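TssK C (Escherichia coli, PDB 5M2Y) is a type VI secretion baseplate protein; its C-terminal domain, the part in this chain, probably helps dock the baseplate onto the membrane complex. Local coordinates at residues Leu67-Val78 and Tyr90-Ala99. Sequence-based numbering, arbitrary orientation.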
loop_
_atom_site.group_PDB
_atom_site.type_symbol
_atom_site.label_atom_id
_atom_site.label_comp_id
_atom_site.label_asym_id
_atom_site.label_seq_id
_atom_site.Cartn_x
_atom_site.Cartn_y
_atom_site.Cartn_z
ATOM N N LEU A 67 -0.930 -7.222 -9.444
ATOM C CA LEU A 67 -1.276 -6.023 -10.192
ATOM C C LEU A 67 0.038 -5.399 -10.641
ATOM O O LEU A 67 0.861 -5.041 -9.806
ATOM C CB LEU A 67 -2.096 -5.037 -9.339
ATOM C CG LEU A 67 -2.431 -3.684 -9.998
ATOM C CD1 LEU A 67 -3.401 -3.843 -11.167
ATOM C CD2 LEU A 67 -2.978 -2.713 -8.986
ATOM N N SER A 68 0.251 -5.312 -11.952
ATOM C CA SER A 68 1.472 -4.707 -12.466
ATOM C C SER A 68 1.317 -3.175 -12.466
ATOM O O SER A 68 0.205 -2.662 -12.350
ATOM C CB SER A 68 1.796 -5.238 -13.858
ATOM O OG SER A 68 0.845 -4.807 -14.807
ATOM N N GLY A 69 2.445 -2.477 -12.556
ATOM C CA GLY A 69 2.480 -1.018 -12.570
ATOM C C GLY A 69 2.466 -0.370 -11.198
ATOM O O GLY A 69 2.102 0.802 -11.067
ATOM N N VAL A 70 2.851 -1.141 -10.164
ATOM C CA VAL A 70 2.932 -0.652 -8.799
ATOM C C VAL A 70 4.408 -0.654 -8.414
ATOM O O VAL A 70 5.030 -1.713 -8.376
ATOM C CB VAL A 70 2.066 -1.476 -7.821
ATOM C CG1 VAL A 70 2.132 -0.908 -6.407
ATOM C CG2 VAL A 70 0.626 -1.557 -8.301
ATOM N N ILE A 71 4.979 0.541 -8.205
ATOM C CA ILE A 71 6.368 0.665 -7.801
ATOM C C ILE A 71 6.344 1.227 -6.397
ATOM O O ILE A 71 5.791 2.292 -6.169
ATOM C CB ILE A 71 7.226 1.534 -8.753
ATOM C CG1 ILE A 71 7.181 1.001 -10.183
ATOM C CG2 ILE A 71 8.680 1.597 -8.260
ATOM C CD1 ILE A 71 7.671 2.003 -11.252
ATOM N N ILE A 72 6.914 0.482 -5.458
ATOM C CA ILE A 72 6.986 0.892 -4.065
ATOM C C ILE A 72 8.308 1.620 -3.891
ATOM O O ILE A 72 9.360 1.053 -4.148
ATOM C CB ILE A 72 6.805 -0.324 -3.121
ATOM C CG1 ILE A 72 5.389 -0.926 -3.296
ATOM C CG2 ILE A 72 7.060 0.076 -1.667
ATOM C CD1 ILE A 72 5.160 -2.279 -2.606
ATOM N N ARG A 73 8.244 2.893 -3.505
ATOM C CA ARG A 73 9.462 3.680 -3.324
ATOM C C ARG A 73 9.626 4.135 -1.886
ATOM O O ARG A 73 8.702 4.743 -1.339
ATOM C CB ARG A 73 9.470 4.915 -4.229
ATOM C CG ARG A 73 9.243 4.638 -5.688
ATOM C CD ARG A 73 9.642 5.827 -6.535
ATOM N NE ARG A 73 9.250 5.657 -7.933
ATOM C CZ ARG A 73 10.020 5.084 -8.845
ATOM N NH1 ARG A 73 11.225 4.642 -8.539
ATOM N NH2 ARG A 73 9.574 4.968 -10.093
ATOM N N PRO A 74 10.811 3.912 -1.271
ATOM C CA PRO A 74 11.008 4.413 0.091
ATOM C C PRO A 74 11.049 5.939 0.063
ATOM O O PRO A 74 11.586 6.529 -0.872
ATOM C CB PRO A 74 12.343 3.797 0.510
ATOM C CG PRO A 74 13.069 3.581 -0.738
ATOM C CD PRO A 74 12.028 3.234 -1.767
ATOM N N VAL A 75 10.400 6.562 1.041
ATOM C CA VAL A 75 10.339 8.018 1.139
ATOM C C VAL A 75 10.875 8.453 2.500
ATOM O O VAL A 75 10.842 7.680 3.469
ATOM C CB VAL A 75 8.936 8.616 0.866
ATOM C CG1 VAL A 75 8.482 8.376 -0.571
ATOM C CG2 VAL A 75 7.910 8.062 1.838
ATOM N N THR A 76 11.377 9.693 2.568
ATOM C CA THR A 76 11.882 10.252 3.823
ATOM C C THR A 76 10.708 10.534 4.774
ATOM O O THR A 76 10.828 10.314 5.979
ATOM C CB THR A 76 12.725 11.501 3.562
ATOM O OG1 THR A 76 11.946 12.438 2.835
ATOM C CG2 THR A 76 13.998 11.211 2.788
ATOM N N HIS A 77 9.570 10.995 4.213
ATOM C CA HIS A 77 8.346 11.324 4.941
ATOM C C HIS A 77 7.156 11.431 4.008
ATOM O O HIS A 77 7.319 11.685 2.813
ATOM C CB HIS A 77 8.498 12.643 5.724
ATOM C CG HIS A 77 8.969 13.809 4.912
ATOM N ND1 HIS A 77 8.270 14.992 4.868
ATOM C CD2 HIS A 77 10.084 13.948 4.166
ATOM C CE1 HIS A 77 8.967 15.807 4.094
ATOM N NE2 HIS A 77 10.067 15.217 3.651
ATOM N N VAL A 78 5.956 11.248 4.579
ATOM C CA VAL A 78 4.680 11.396 3.893
ATOM C C VAL A 78 4.388 12.914 3.907
ATOM O O VAL A 78 4.531 13.553 4.956
ATOM C CB VAL A 78 3.569 10.527 4.541
ATOM C CG1 VAL A 78 2.194 10.808 3.938
ATOM C CG2 VAL A 78 3.912 9.047 4.444
ATOM N N TYR A 90 8.379 4.490 5.664
ATOM C CA TYR A 90 7.335 4.989 4.776
ATOM C C TYR A 90 7.671 4.761 3.326
ATOM O O TYR A 90 8.837 4.814 2.941
ATOM C CB TYR A 90 6.999 6.455 5.082
ATOM C CG TYR A 90 6.518 6.638 6.510
ATOM C CD1 TYR A 90 7.419 6.790 7.555
ATOM C CD2 TYR A 90 5.173 6.592 6.817
ATOM C CE1 TYR A 90 6.984 6.906 8.875
ATOM C CE2 TYR A 90 4.726 6.706 8.130
ATOM C CZ TYR A 90 5.635 6.866 9.157
ATOM O OH TYR A 90 5.202 6.968 10.459
ATOM N N PHE A 91 6.648 4.429 2.542
ATOM C CA PHE A 91 6.809 4.139 1.127
ATOM C C PHE A 91 5.688 4.727 0.313
ATOM O O PHE A 91 4.538 4.654 0.713
ATOM C CB PHE A 91 6.844 2.622 0.882
ATOM C CG PHE A 91 7.870 1.858 1.681
ATOM C CD1 PHE A 91 7.586 1.413 2.960
ATOM C CD2 PHE A 91 9.126 1.582 1.153
ATOM C CE1 PHE A 91 8.556 0.738 3.713
ATOM C CE2 PHE A 91 10.092 0.899 1.908
ATOM C CZ PHE A 91 9.803 0.481 3.186
ATOM N N ALA A 92 6.018 5.286 -0.833
ATOM C CA ALA A 92 5.011 5.792 -1.745
ATOM C C ALA A 92 4.649 4.713 -2.729
ATOM O O ALA A 92 5.495 3.918 -3.115
ATOM C CB ALA A 92 5.554 6.980 -2.509
ATOM N N LEU A 93 3.376 4.684 -3.133
ATOM C CA LEU A 93 2.945 3.791 -4.191
ATOM C C LEU A 93 2.976 4.613 -5.479
ATOM O O LEU A 93 2.202 5.552 -5.641
ATOM C CB LEU A 93 1.545 3.234 -3.942
ATOM C CG LEU A 93 1.329 2.386 -2.689
ATOM C CD1 LEU A 93 -0.079 1.835 -2.690
ATOM C CD2 LEU A 93 2.347 1.238 -2.589
ATOM N N ASP A 94 3.940 4.309 -6.344
ATOM C CA ASP A 94 4.079 4.979 -7.629
ATOM C C ASP A 94 3.249 4.114 -8.579
ATOM O O ASP A 94 3.696 3.059 -9.030
ATOM C CB ASP A 94 5.556 5.072 -8.060
ATOM C CG ASP A 94 5.795 5.947 -9.281
ATOM O OD1 ASP A 94 4.812 6.366 -9.919
ATOM O OD2 ASP A 94 6.972 6.174 -9.624
ATOM N N LEU A 95 2.008 4.546 -8.820
ATOM C CA LEU A 95 1.061 3.813 -9.645
ATOM C C LEU A 95 1.020 4.262 -11.091
ATOM O O LEU A 95 1.021 5.457 -11.378
ATOM C CB LEU A 95 -0.345 3.909 -9.048
ATOM C CG LEU A 95 -0.526 3.507 -7.562
ATOM C CD1 LEU A 95 -1.915 3.892 -7.039
ATOM C CD2 LEU A 95 -0.233 2.023 -7.347
ATOM N N SER A 96 0.941 3.287 -12.000
ATOM C CA SER A 96 0.755 3.534 -13.431
ATOM C C SER A 96 -0.714 3.964 -13.597
ATOM O O SER A 96 -1.511 3.820 -12.662
ATOM C CB SER A 96 1.022 2.263 -14.234
ATOM O OG SER A 96 0.008 1.292 -14.058
ATOM N N THR A 97 -1.068 4.481 -14.786
ATOM C CA THR A 97 -2.437 4.890 -15.085
ATOM C C THR A 97 -3.389 3.699 -14.913
ATOM O O THR A 97 -4.404 3.837 -14.233
ATOM C CB THR A 97 -2.504 5.510 -16.489
ATOM O OG1 THR A 97 -1.602 6.617 -16.535
ATOM C CG2 THR A 97 -3.915 5.948 -16.870
ATOM N N ASP A 98 -3.021 2.535 -15.481
ATOM C CA ASP A 98 -3.807 1.305 -15.419
ATOM C C ASP A 98 -3.961 0.759 -14.009
ATOM O O ASP A 98 -5.058 0.329 -13.655
ATOM C CB ASP A 98 -3.234 0.233 -16.363
ATOM C CG ASP A 98 -3.404 0.528 -17.843
ATOM O OD1 ASP A 98 -4.114 1.503 -18.182
ATOM O OD2 ASP A 98 -2.840 -0.222 -18.657
ATOM N N ALA A 99 -2.879 0.789 -13.203
ATOM C CA ALA A 99 -2.905 0.287 -11.826
ATOM C C ALA A 99 -3.866 1.063 -10.939
ATOM O O ALA A 99 -4.687 0.452 -10.269
ATOM C CB ALA A 99 -1.514 0.309 -11.227
HETATM O O HOH W 1 10.739 6.192 5.823
#
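D94 OD2 is gripped by two nitrogens of R73, NE at 2.9 Å and NH2 also at 2.9 Å, in a side-on salt bridge. NE meets the anti lone pair of OD2, whereas NH2 approaches on the anti side, tilted 26° out of the carboxylate plane; the two flat groups are turned 53° apart. The extended arginine chain reaches diagonally across to D94, and CG2 of I71 lies over one guanidinium face. I71, A92, V75 and Y90 share this side of the sheet, where V75 CG1 rests on A92 CB. An antiparallel ladder joins the strands: the hydrogen-bonded pairs I71–D94 and R73–A92 each exchange two N-H···O=C bonds, the shortest from D94 N to I71 O at 2.7 Å. On the other face, beta-branched V70 and I72 suit an extended backbone, while F91, L93 and L95 supply apolar bulk: I72 CG2 packs on F91 CB at 3.6 Å, and V70 lies alongside L95. The F91 ring also meets F47 of helix 40-50. At the far end S96 N donates to G69 O, and S96 OG caps helix 97-106 by accepting from A99 N at 3.1 Å; glycine fits at 69 because phi is positive (85°) and a beta carbon would collide with S96 OG. Strand 70-75 is one of the two outermost within this chain: backbone bonds fix its register, I72, F91 and L93 bury hydrocarbon, and R73–D94 adds a diagonal link on the more exposed face.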